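Local atomic coordinates of aminoglycoside phosphotransferase (Streptomyces rimosus, PDB entry 6FUC), a protein that probably phosphorylates streptomycin at its 3''-hydroxyl with ATP, a kinase-like reaction that gives resistance to this antibiotic. Residues R129-M134 with Q174-E179; D150-E155 with L266-W271; L190-I195 with A227-T232; D217-L222 with D258-Y263. All coordinates share one frame; numbering follows the deposited sequence. Where two conformers were deposited one is given.

Interaction 1 of 4, residues R129-M134 with Q174-E179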
# COMPACT_ATOMS: atom_id res chain seq x y z
N ARG A 129 -4.25 -6.35 9.36
CA ARG A 129 -3.63 -5.01 9.59
C ARG A 129 -4.67 -4.17 10.33
O ARG A 129 -5.01 -3.06 9.98
CB ARG A 129 -3.15 -4.33 8.30
CG ARG A 129 -4.19 -4.08 7.25
CD ARG A 129 -4.01 -2.74 6.60
NE ARG A 129 -4.28 -1.69 7.60
CZ ARG A 129 -4.06 -0.39 7.43
NH1 ARG A 129 -3.50 0.13 6.34
NH2 ARG A 129 -4.53 0.44 8.35
N GLU A 130 -5.21 -4.76 11.41
CA GLU A 130 -6.29 -4.19 12.14
C GLU A 130 -5.80 -3.02 12.99
O GLU A 130 -4.59 -2.83 13.19
CB GLU A 130 -7.05 -5.25 12.95
CG GLU A 130 -7.87 -6.18 12.08
CD GLU A 130 -8.20 -7.48 12.69
OE1 GLU A 130 -7.46 -7.94 13.65
OE2 GLU A 130 -9.17 -8.13 12.23
N LEU A 131 -6.77 -2.26 13.50
CA LEU A 131 -6.40 -0.98 14.07
C LEU A 131 -5.52 -1.14 15.29
O LEU A 131 -4.67 -0.29 15.55
CB LEU A 131 -7.70 -0.22 14.39
CG LEU A 131 -7.51 1.14 15.00
CD1 LEU A 131 -6.60 2.02 14.19
CD2 LEU A 131 -8.87 1.76 15.15
N GLY A 132 -5.75 -2.16 16.11
CA GLY A 132 -4.89 -2.28 17.29
C GLY A 132 -3.43 -2.44 16.94
O GLY A 132 -2.54 -1.85 17.57
N GLU A 133 -3.13 -3.23 15.90
CA GLU A 133 -1.76 -3.35 15.40
C GLU A 133 -1.23 -2.04 14.81
O GLU A 133 -0.09 -1.65 15.06
CB GLU A 133 -1.67 -4.42 14.32
CG GLU A 133 -0.30 -4.49 13.62
CD GLU A 133 -0.19 -5.61 12.62
OE1 GLU A 133 -1.10 -6.45 12.51
OE2 GLU A 133 0.93 -5.69 12.05
N MET A 134 -2.06 -1.40 14.00
CA MET A 134 -1.58 -0.20 13.34
C MET A 134 -1.38 0.93 14.32
O MET A 134 -0.44 1.72 14.18
CB MET A 134 -2.50 0.14 12.20
CG MET A 134 -2.55 -0.94 11.09
SD MET A 134 -1.09 -1.82 10.62
CE MET A 134 -0.41 -0.37 9.83
N GLN A 174 -14.03 3.70 19.33
CA GLN A 174 -15.09 3.90 18.36
C GLN A 174 -14.70 3.30 17.02
O GLN A 174 -15.53 2.68 16.34
CB GLN A 174 -15.34 5.43 18.23
CG GLN A 174 -16.54 5.84 17.48
CD GLN A 174 -16.72 7.34 17.63
OE1 GLN A 174 -17.32 7.84 18.60
NE2 GLN A 174 -16.19 8.08 16.68
N ARG A 175 -13.47 3.55 16.59
CA ARG A 175 -13.02 3.07 15.27
C ARG A 175 -12.89 1.53 15.30
O ARG A 175 -13.18 0.88 14.29
CB ARG A 175 -11.76 3.76 14.88
CG ARG A 175 -11.91 5.26 14.72
CD ARG A 175 -12.66 5.69 13.48
NE ARG A 175 -12.91 7.19 13.63
CZ ARG A 175 -13.99 7.70 14.09
NH1 ARG A 175 -15.03 6.93 14.33
NH2 ARG A 175 -14.01 9.01 14.31
N LEU A 176 -12.50 0.94 16.43
CA LEU A 176 -12.49 -0.49 16.54
C LEU A 176 -13.89 -1.09 16.36
O LEU A 176 -14.06 -2.14 15.75
CB LEU A 176 -11.92 -0.98 17.87
CG LEU A 176 -10.40 -0.92 17.97
CD1 LEU A 176 -9.96 -0.96 19.46
CD2 LEU A 176 -9.70 -2.03 17.23
N ALA A 177 -14.91 -0.43 16.91
CA ALA A 177 -16.25 -0.93 16.75
C ALA A 177 -16.67 -0.88 15.29
O ALA A 177 -17.34 -1.82 14.79
CB ALA A 177 -17.19 -0.15 17.63
N GLN A 178 -16.31 0.21 14.60
CA GLN A 178 -16.65 0.30 13.14
C GLN A 178 -15.92 -0.77 12.35
O GLN A 178 -16.48 -1.35 11.43
CB GLN A 178 -16.36 1.70 12.64
CG GLN A 178 -17.30 2.73 13.25
CD GLN A 178 -16.89 4.14 12.91
OE1 GLN A 178 -15.73 4.49 13.05
NE2 GLN A 178 -17.83 4.94 12.55
N GLU A 179 -14.65 -0.99 12.67
CA GLU A 179 -13.85 -2.02 12.01
C GLU A 179 -14.49 -3.39 12.25
O GLU A 179 -14.62 -4.15 11.29
CB GLU A 179 -12.43 -2.02 12.62
CG GLU A 179 -11.56 -3.18 12.12
CD GLU A 179 -10.24 -3.20 12.90
OE1 GLU A 179 -10.23 -3.66 14.05
OE2 GLU A 179 -9.25 -2.77 12.37

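Interaction 2 of 4, residues D150-E155 with L266-W271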
# COMPACT_ATOMS: atom_id res chain seq x y z
N ASP A 150 7.08 14.65 5.50
CA ASP A 150 6.65 14.77 4.10
C ASP A 150 5.40 13.89 3.82
O ASP A 150 4.69 14.13 2.84
CB ASP A 150 7.77 14.38 3.13
CG ASP A 150 8.92 15.36 3.11
OD1 ASP A 150 8.74 16.53 3.54
OD2 ASP A 150 10.01 14.93 2.67
N PHE A 151 5.19 12.86 4.64
CA PHE A 151 4.03 11.94 4.47
C PHE A 151 2.80 12.51 5.06
O PHE A 151 1.72 11.98 4.80
CB PHE A 151 4.32 10.57 5.10
CG PHE A 151 5.52 9.83 4.53
CD1 PHE A 151 6.12 10.20 3.36
CD2 PHE A 151 5.98 8.70 5.21
CE1 PHE A 151 7.22 9.49 2.88
CE2 PHE A 151 7.09 8.02 4.78
CZ PHE A 151 7.68 8.38 3.59
N LEU A 152 2.91 13.50 5.91
CA LEU A 152 1.76 14.05 6.59
C LEU A 152 0.97 14.95 5.64
O LEU A 152 1.54 15.56 4.73
CB LEU A 152 2.20 14.84 7.80
CG LEU A 152 2.79 14.06 8.95
CD1 LEU A 152 3.47 15.00 9.94
CD2 LEU A 152 1.72 13.24 9.63
N PRO A 153 -0.31 15.16 5.92
CA PRO A 153 -1.04 16.24 5.25
C PRO A 153 -0.32 17.57 5.42
O PRO A 153 0.22 17.82 6.50
CB PRO A 153 -2.36 16.27 6.01
CG PRO A 153 -2.49 14.93 6.58
CD PRO A 153 -1.14 14.46 6.92
N GLU A 154 -0.37 18.39 4.38
CA GLU A 154 0.37 19.65 4.43
C GLU A 154 0.16 20.44 5.73
O GLU A 154 1.10 21.00 6.30
CB GLU A 154 -0.02 20.49 3.20
CG GLU A 154 1.01 21.55 2.87
N GLU A 155 -1.08 20.53 6.18
CA GLU A 155 -1.42 21.35 7.35
C GLU A 155 -0.89 20.80 8.69
O GLU A 155 -0.94 21.48 9.71
CB GLU A 155 -2.95 21.60 7.37
CG GLU A 155 -3.84 20.40 7.70
CD GLU A 155 -4.15 19.44 6.54
OE1 GLU A 155 -3.56 19.56 5.41
OE2 GLU A 155 -5.02 18.57 6.78
N LEU A 266 -4.03 8.67 10.44
CA LEU A 266 -3.24 7.64 11.12
C LEU A 266 -2.10 7.18 10.23
O LEU A 266 -0.96 6.94 10.70
CB LEU A 266 -4.14 6.46 11.49
CG LEU A 266 -3.43 5.29 12.15
CD1 LEU A 266 -2.72 5.64 13.45
CD2 LEU A 266 -4.43 4.14 12.35
N ASP A 267 -2.38 6.95 8.94
CA ASP A 267 -1.46 6.21 8.08
C ASP A 267 -0.06 6.77 8.14
O ASP A 267 0.91 5.98 8.28
CB ASP A 267 -2.03 6.13 6.65
CG ASP A 267 -1.26 5.11 5.84
OD1 ASP A 267 -1.67 3.88 5.96
OD2 ASP A 267 -0.29 5.48 5.18
N PRO A 268 0.18 8.08 7.96
CA PRO A 268 1.55 8.53 7.92
C PRO A 268 2.34 8.32 9.17
O PRO A 268 3.57 8.27 9.16
CB PRO A 268 1.45 10.02 7.57
CG PRO A 268 0.10 10.38 7.86
CD PRO A 268 -0.78 9.18 7.72
N LEU A 269 1.67 8.20 10.31
CA LEU A 269 2.29 7.96 11.60
C LEU A 269 2.83 6.53 11.75
O LEU A 269 3.51 6.25 12.70
CB LEU A 269 1.32 8.31 12.74
CG LEU A 269 0.76 9.71 12.69
CD1 LEU A 269 -0.26 9.85 13.80
CD2 LEU A 269 1.81 10.76 12.77
N THR A 270 2.46 5.63 10.82
CA THR A 270 2.78 4.22 10.93
C THR A 270 4.02 3.81 10.14
O THR A 270 4.39 2.65 10.20
CB THR A 270 1.61 3.34 10.46
OG1 THR A 270 1.44 3.44 9.05
CG2 THR A 270 0.35 3.62 11.18
N TRP A 271 4.64 4.73 9.41
CA TRP A 271 5.79 4.40 8.51
C TRP A 271 7.08 4.86 9.13
O TRP A 271 7.17 6.02 9.54
CB TRP A 271 5.60 5.05 7.14
CG TRP A 271 4.42 4.48 6.37
CD1 TRP A 271 3.17 4.99 6.34
CD2 TRP A 271 4.40 3.30 5.58
NE1 TRP A 271 2.37 4.23 5.55
CE2 TRP A 271 3.09 3.17 5.07
CE3 TRP A 271 5.34 2.36 5.22
CZ2 TRP A 271 2.72 2.14 4.22
CZ3 TRP A 271 4.96 1.32 4.39
CH2 TRP A 271 3.67 1.23 3.92

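Interaction 3 of 4, residues L190-I195 with A227-T232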
# COMPACT_ATOMS: atom_id res chain seq x y z
N LEU A 190 -3.22 1.42 -0.08
CA LEU A 190 -3.96 1.59 -1.38
C LEU A 190 -3.81 3.03 -1.86
O LEU A 190 -4.80 3.70 -2.18
CB LEU A 190 -5.37 1.12 -1.28
CG LEU A 190 -6.06 0.93 -2.66
CD1 LEU A 190 -5.43 -0.24 -3.43
CD2 LEU A 190 -7.55 0.70 -2.47
N CYS A 191 -2.57 3.50 -1.97
CA CYS A 191 -2.29 4.73 -2.68
C CYS A 191 -2.22 4.44 -4.16
O CYS A 191 -1.89 3.31 -4.59
CB CYS A 191 -1.00 5.31 -2.19
SG CYS A 191 0.39 4.27 -2.16
N LEU A 192 -2.40 5.46 -5.00
CA LEU A 192 -2.37 5.27 -6.46
C LEU A 192 -1.16 4.55 -7.04
O LEU A 192 -1.33 3.78 -7.98
CB LEU A 192 -2.54 6.60 -7.21
CG LEU A 192 -3.90 7.26 -7.15
CD1 LEU A 192 -3.86 8.50 -8.02
CD2 LEU A 192 -5.02 6.33 -7.61
N PRO A 193 0.06 4.75 -6.50
CA PRO A 193 1.19 4.04 -7.07
C PRO A 193 1.03 2.53 -7.05
O PRO A 193 1.73 1.84 -7.81
CB PRO A 193 2.38 4.48 -6.19
CG PRO A 193 1.99 5.88 -5.79
CD PRO A 193 0.52 5.78 -5.53
N ASN A 194 0.23 2.02 -6.14
CA ASN A 194 0.12 0.57 -5.92
C ASN A 194 -0.97 -0.09 -6.72
O ASN A 194 -1.21 -1.30 -6.57
CB ASN A 194 0.09 0.26 -4.44
CG ASN A 194 1.35 0.65 -3.75
OD1 ASN A 194 2.42 0.68 -4.38
ND2 ASN A 194 1.29 0.88 -2.45
N ILE A 195 -1.61 0.67 -7.60
CA ILE A 195 -2.66 0.15 -8.51
C ILE A 195 -2.06 0.30 -9.92
O ILE A 195 -1.78 1.40 -10.35
CB ILE A 195 -3.97 0.92 -8.38
CG1 ILE A 195 -4.46 0.93 -6.92
CG2 ILE A 195 -4.96 0.38 -9.34
CD1 ILE A 195 -5.61 1.82 -6.71
N ALA A 227 -7.36 10.23 -1.17
CA ALA A 227 -6.44 11.38 -0.99
C ALA A 227 -5.44 11.44 -2.12
O ALA A 227 -5.13 12.51 -2.61
CB ALA A 227 -5.74 11.21 0.35
N THR A 228 -4.91 10.29 -2.54
CA THR A 228 -3.93 10.33 -3.62
C THR A 228 -4.57 10.66 -4.96
O THR A 228 -4.01 11.38 -5.77
CB THR A 228 -3.03 9.11 -3.64
OG1 THR A 228 -3.80 7.89 -3.81
CG2 THR A 228 -2.20 9.02 -2.40
N ALA A 229 -5.79 10.24 -5.18
CA ALA A 229 -6.47 10.66 -6.41
C ALA A 229 -6.81 12.15 -6.42
O ALA A 229 -6.81 12.71 -7.50
CB ALA A 229 -7.77 9.92 -6.54
N ARG A 230 -7.06 12.75 -5.27
CA ARG A 230 -7.32 14.18 -5.24
C ARG A 230 -6.16 14.97 -5.80
O ARG A 230 -6.36 16.01 -6.40
CB ARG A 230 -7.65 14.67 -3.80
CG ARG A 230 -9.06 14.35 -3.32
CD ARG A 230 -9.55 14.95 -1.98
NE ARG A 230 -8.85 14.53 -0.76
CZ ARG A 230 -9.20 13.48 0.01
NH1 ARG A 230 -10.20 12.68 -0.35
NH2 ARG A 230 -8.52 13.20 1.13
N GLU A 231 -4.93 14.44 -5.67
CA GLU A 231 -3.80 15.11 -6.30
C GLU A 231 -3.91 15.14 -7.81
O GLU A 231 -3.56 16.13 -8.46
CB GLU A 231 -2.46 14.53 -5.86
CG GLU A 231 -2.34 14.59 -4.33
N THR A 232 -4.41 14.09 -8.40
CA THR A 232 -4.63 14.08 -9.84
C THR A 232 -5.78 14.97 -10.27
O THR A 232 -5.68 15.62 -11.34
CB THR A 232 -4.79 12.62 -10.29
OG1 THR A 232 -3.59 11.96 -9.98
CG2 THR A 232 -5.11 12.51 -11.77

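Interaction 4 of 4, residues D217-L222 with D258-Y263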
# COMPACT_ATOMS: atom_id res chain seq x y z
N ASP A 217 -10.69 -2.15 8.47
CA ASP A 217 -11.81 -1.37 8.00
C ASP A 217 -11.56 -0.99 6.52
O ASP A 217 -10.43 -0.59 6.20
CB ASP A 217 -11.91 -0.12 8.89
CG ASP A 217 -13.09 0.76 8.63
OD1 ASP A 217 -13.36 1.16 7.48
OD2 ASP A 217 -13.77 1.08 9.59
N PRO A 218 -12.57 -1.06 5.65
CA PRO A 218 -12.31 -0.66 4.25
C PRO A 218 -11.75 0.74 4.08
O PRO A 218 -11.08 1.02 3.09
CB PRO A 218 -13.66 -0.80 3.60
CG PRO A 218 -14.67 -0.78 4.70
CD PRO A 218 -13.96 -1.47 5.86
N TYR A 219 -12.08 1.66 5.00
CA TYR A 219 -11.49 3.02 4.90
C TYR A 219 -9.99 3.09 5.10
O TYR A 219 -9.39 4.08 4.72
CB TYR A 219 -12.25 4.00 5.84
CG TYR A 219 -13.54 4.43 5.25
CD1 TYR A 219 -13.55 5.34 4.22
CD2 TYR A 219 -14.74 3.90 5.61
CE1 TYR A 219 -14.71 5.73 3.60
CE2 TYR A 219 -15.96 4.30 5.00
CZ TYR A 219 -15.91 5.17 3.95
OH TYR A 219 -17.06 5.56 3.31
N ALA A 220 -9.37 2.04 5.66
CA ALA A 220 -7.92 2.00 5.69
C ALA A 220 -7.37 2.09 4.28
O ALA A 220 -6.27 2.63 4.07
CB ALA A 220 -7.42 0.76 6.41
N ASP A 221 -8.06 1.48 3.33
CA ASP A 221 -7.75 1.56 1.91
C ASP A 221 -8.37 2.77 1.26
O ASP A 221 -7.66 3.52 0.55
CB ASP A 221 -8.25 0.28 1.20
CG ASP A 221 -7.35 -0.92 1.20
OD1 ASP A 221 -6.26 -0.87 1.79
OD2 ASP A 221 -7.79 -1.95 0.62
N LEU A 222 -9.66 3.02 1.43
CA LEU A 222 -10.31 4.07 0.66
C LEU A 222 -9.75 5.45 1.00
O LEU A 222 -9.67 6.31 0.13
CB LEU A 222 -11.79 4.05 0.83
CG LEU A 222 -12.51 2.75 0.42
CD1 LEU A 222 -14.00 2.87 0.68
CD2 LEU A 222 -12.12 2.38 -1.02
N ASP A 258 -15.60 11.26 8.83
CA ASP A 258 -14.78 11.21 10.01
C ASP A 258 -13.97 9.93 10.05
O ASP A 258 -12.83 9.92 10.46
CB ASP A 258 -15.64 11.32 11.30
CG ASP A 258 -16.30 12.64 11.46
OD1 ASP A 258 -15.97 13.63 10.77
OD2 ASP A 258 -17.22 12.68 12.31
N ARG A 259 -14.59 8.82 9.69
CA ARG A 259 -13.90 7.56 9.69
C ARG A 259 -12.75 7.61 8.61
O ARG A 259 -11.65 7.17 8.84
CB ARG A 259 -14.91 6.46 9.42
CG ARG A 259 -14.04 5.21 9.37
CD ARG A 259 -14.81 3.97 9.77
NE ARG A 259 -16.16 4.07 9.22
CZ ARG A 259 -16.88 3.04 8.82
NH1 ARG A 259 -18.12 3.29 8.40
NH2 ARG A 259 -16.41 1.80 8.79
N GLU A 260 -13.06 8.12 7.41
CA GLU A 260 -12.07 8.26 6.36
C GLU A 260 -10.86 9.09 6.84
O GLU A 260 -9.71 8.74 6.64
CB GLU A 260 -12.71 8.87 5.14
CG GLU A 260 -11.78 9.06 3.95
CD GLU A 260 -12.35 9.89 2.83
OE1 GLU A 260 -13.58 10.11 2.76
OE2 GLU A 260 -11.59 10.37 1.97
N ARG A 261 -11.20 10.24 7.44
CA ARG A 261 -10.15 11.16 7.88
C ARG A 261 -9.27 10.54 8.97
O ARG A 261 -8.08 10.82 9.04
CB ARG A 261 -10.80 12.49 8.31
CG ARG A 261 -10.99 13.52 7.22
CD ARG A 261 -11.52 14.84 7.81
NE ARG A 261 -10.64 15.31 8.88
CZ ARG A 261 -10.92 15.29 10.18
NH1 ARG A 261 -12.10 14.83 10.61
NH2 ARG A 261 -10.02 15.74 11.06
N PHE A 262 -9.88 9.74 9.86
CA PHE A 262 -9.12 9.08 10.89
C PHE A 262 -8.01 8.24 10.22
O PHE A 262 -6.86 8.28 10.65
CB PHE A 262 -10.05 8.20 11.73
CG PHE A 262 -9.39 7.37 12.78
CD1 PHE A 262 -9.12 7.85 14.04
CD2 PHE A 262 -8.96 6.10 12.48
CE1 PHE A 262 -8.47 7.06 14.99
CE2 PHE A 262 -8.30 5.31 13.42
CZ PHE A 262 -8.09 5.80 14.67
N TYR A 263 -8.38 7.41 9.23
CA TYR A 263 -7.35 6.58 8.58
C TYR A 263 -6.36 7.39 7.76
O TYR A 263 -5.18 7.04 7.72
CB TYR A 263 -8.03 5.46 7.74
CG TYR A 263 -8.58 4.40 8.64
CD1 TYR A 263 -7.72 3.48 9.25
CD2 TYR A 263 -9.93 4.32 8.96
CE1 TYR A 263 -8.20 2.54 10.15
CE2 TYR A 263 -10.41 3.37 9.84
CZ TYR A 263 -9.57 2.50 10.46
OH TYR A 263 -9.97 1.56 11.36
O HOH W 1 -8.97 -0.90 10.51
O HOH W 2 -12.54 1.85 11.80

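Interaction 1 of 4, residues R129-M134 with Q174-E179
Glu179 reaches across to Leu131 on an extended side chain, CG turned away from its own nitrogen (chi1 173°), while Leu131 does the same with its CG (chi1 180°) and points its CD2 branch at the root of Arg175. The two meet at the start of helix 131-143, which helix 172-181 approaches in the alpha-helical lobe of a kinase-like fold. Glu130 holds the N-cap position, and the next residue, Leu131, offers a first-turn N-H that its own helix cannot use. Glu179 OE2 takes it at 2.8 Å from Leu131 N, through the syn lone pair and with a moderately bent N-H...O angle of 144°. A carboxylate here would be expected to suit the positive end of the helix dipole. The Glu130 side chain crosses that of Glu179 at about a right angle, with Glu130 CB 3.4 Å from Glu179 OE2. The acidic ends keep apart, Glu130 OE2 lying 4.9 Å from Glu179 OE1, and Glu130 OE2 turns instead to a salt bridge with Arg215. Beside this polar spot, Leu131 CB lies against Leu176 CD2 at 3.9 Å. Phe262 and Leu266 of helix 257-266 also touch Leu131. Arg175 adds only its root to the contact: its chain bends beyond CG, and in one of its two conformers the end leads off to Gln178 OE1. Arg175 CB lies 3.5 Å from Leu131 CD2.

Interaction 2 of 4, residues D150-E155 with L266-W271
The C-terminal tail, just past helix 257-266, closes here on the loop joining helices 131-143 and 161-168 of the helical kinase-like lobe, with Pro268 set against Phe151 and Leu152. No hydrogen bond crosses the contact; it is apolar packing round the proline ring. Pro268 CB lies 3.4 Å from Phe151 O and 3.8 Å from Phe151 CB. Leu152 crosses the proline at about a right angle and brings CD2 to 3.7 Å from Pro268 CG. The same methyl, Leu152 CD2, goes on to Leu269 CD2, 4.0 Å away. Leu164 of helix 161-168 touches Leu152, and Leu165 and Leu168 touch Leu269. Phe151 sits toward solvent. Its ring, swung away from its own carbonyl carbon (chi1 -60°), crosses the Trp271 side chain at about a right angle, with Phe151 CE2 4.1 Å from Trp271 CB.

Within the tail, Asp267 O accepts from both Thr270 N and Thr270 OG1, which ties off a tight turn. Arg212 bonds to Thr270 OG1 and makes a cation-pi contact with Trp271. The indole's rotation is fixed by Trp271 NE1, which donates in its ring plane to Asp267 OD2 at 3.0 Å, meeting that oxygen from above the carboxylate plane.

Interaction 3 of 4, residues L190-I195 with A227-T232
One hydrogen bond joins Leu192 to Thr228: Leu192 N gives its hydrogen to Thr228 OG1 at 3.0 Å, with an N-H...O angle of 152°. The hydroxyl sits between the backbone N and the carbonyl carbon of Thr228 (chi1 60°). From there it also bonds Leu224 O one turn back, so a single oxygen serves both its own helix and the loop.

The rest is van der Waals packing. The side chains of Leu192 and Thr228 run antiparallel alongside one another, and the hydroxyl rests on the leucine branch point, Leu192 CG to Thr228 OG1 being 3.4 Å. Further along, Leu192 CD1 lies over the helix backbone, 3.8 Å from Ala229 CA, and comes within 4.0 Å of Thr232 OG1. Cys191 CB meets Thr228 CG2 at 3.9 Å. Leu103 of helix 100-117 touches both Leu192 and Thr232.

The loop's own bonds are mostly backbone ones, Asn194 N to Cys191 O among them, and Asn194 ND2 reaches back to Asp189 O. Helix 219-233 packs against this loop. Segment 190-195 belongs to the HGDxxxxN catalytic loop of aminoglycoside phosphotransferases and related kinases; in relatives the aspartate and asparagine of the motif, here Asp189 and Asn194, serve catalysis and metal binding, probably here too.

Interaction 4 of 4, residues D217-L222 with D258-Y263
Tyr263 lays one ring face against Ala220, and this is the tight part of a wholly buried contact. Ala220 N lies over that face toward the rim, Ala220 CB is 3.9 Å from Tyr263 CD1, and Tyr263 CB comes to 3.6 Å from Tyr219 O. Tyr219 in turn wedges between Arg259 and Glu260, its CD1 3.7 Å from Glu260 CB and its CD2 over one face of the guanidinium.

The two oxygens of Asp217 divide the work. OD1 accepts from Tyr219 N, a capping bond at the turn into helix 219-233. Asp217 OD2 makes a salt bridge to Arg259 NH2 at 2.9 Å in one of the arginine's two conformers, nearly straight (174°) and in the guanidinium plane. The carboxylate stands 80° from that plane, consistent with a single bond rather than a two-pronged one. Asp256 and Gln182 hold the guanidinium as well.

Packing gives way to water round the Tyr263 hydroxyl. One water accepts from Asp217 N and donates to Tyr263 OH; the other accepts from Tyr263 OH at 2.6 Å and donates to Asp217 OD2.

Helix 257-266 thus lies over the first turn of helix 219-233, just after strand 214-216, with Gln178 of helix 172-181 touching Asp217 and Arg259.

All four contacts lie in the helical part of the chain, and helix 257-266 ties three together: it supplies one side of interaction 4, leads into the tail of interaction 2, and sends Phe262 to Leu131 of interaction 1, which also meets Leu266. Interaction 4 is fully buried, yet carries the salt bridge and the waters; the other three are only partly buried. Interaction 2, with Phe151 facing solvent, is apolar across the contact, whereas interactions 1 and 3 each cross by one backbone N-H bound to a side-chain oxygen, a carboxylate and a hydroxyl. Interactions 3 and 4 share helix 219-233, and a long, weak ion pair from Arg230 to Glu260 spans them.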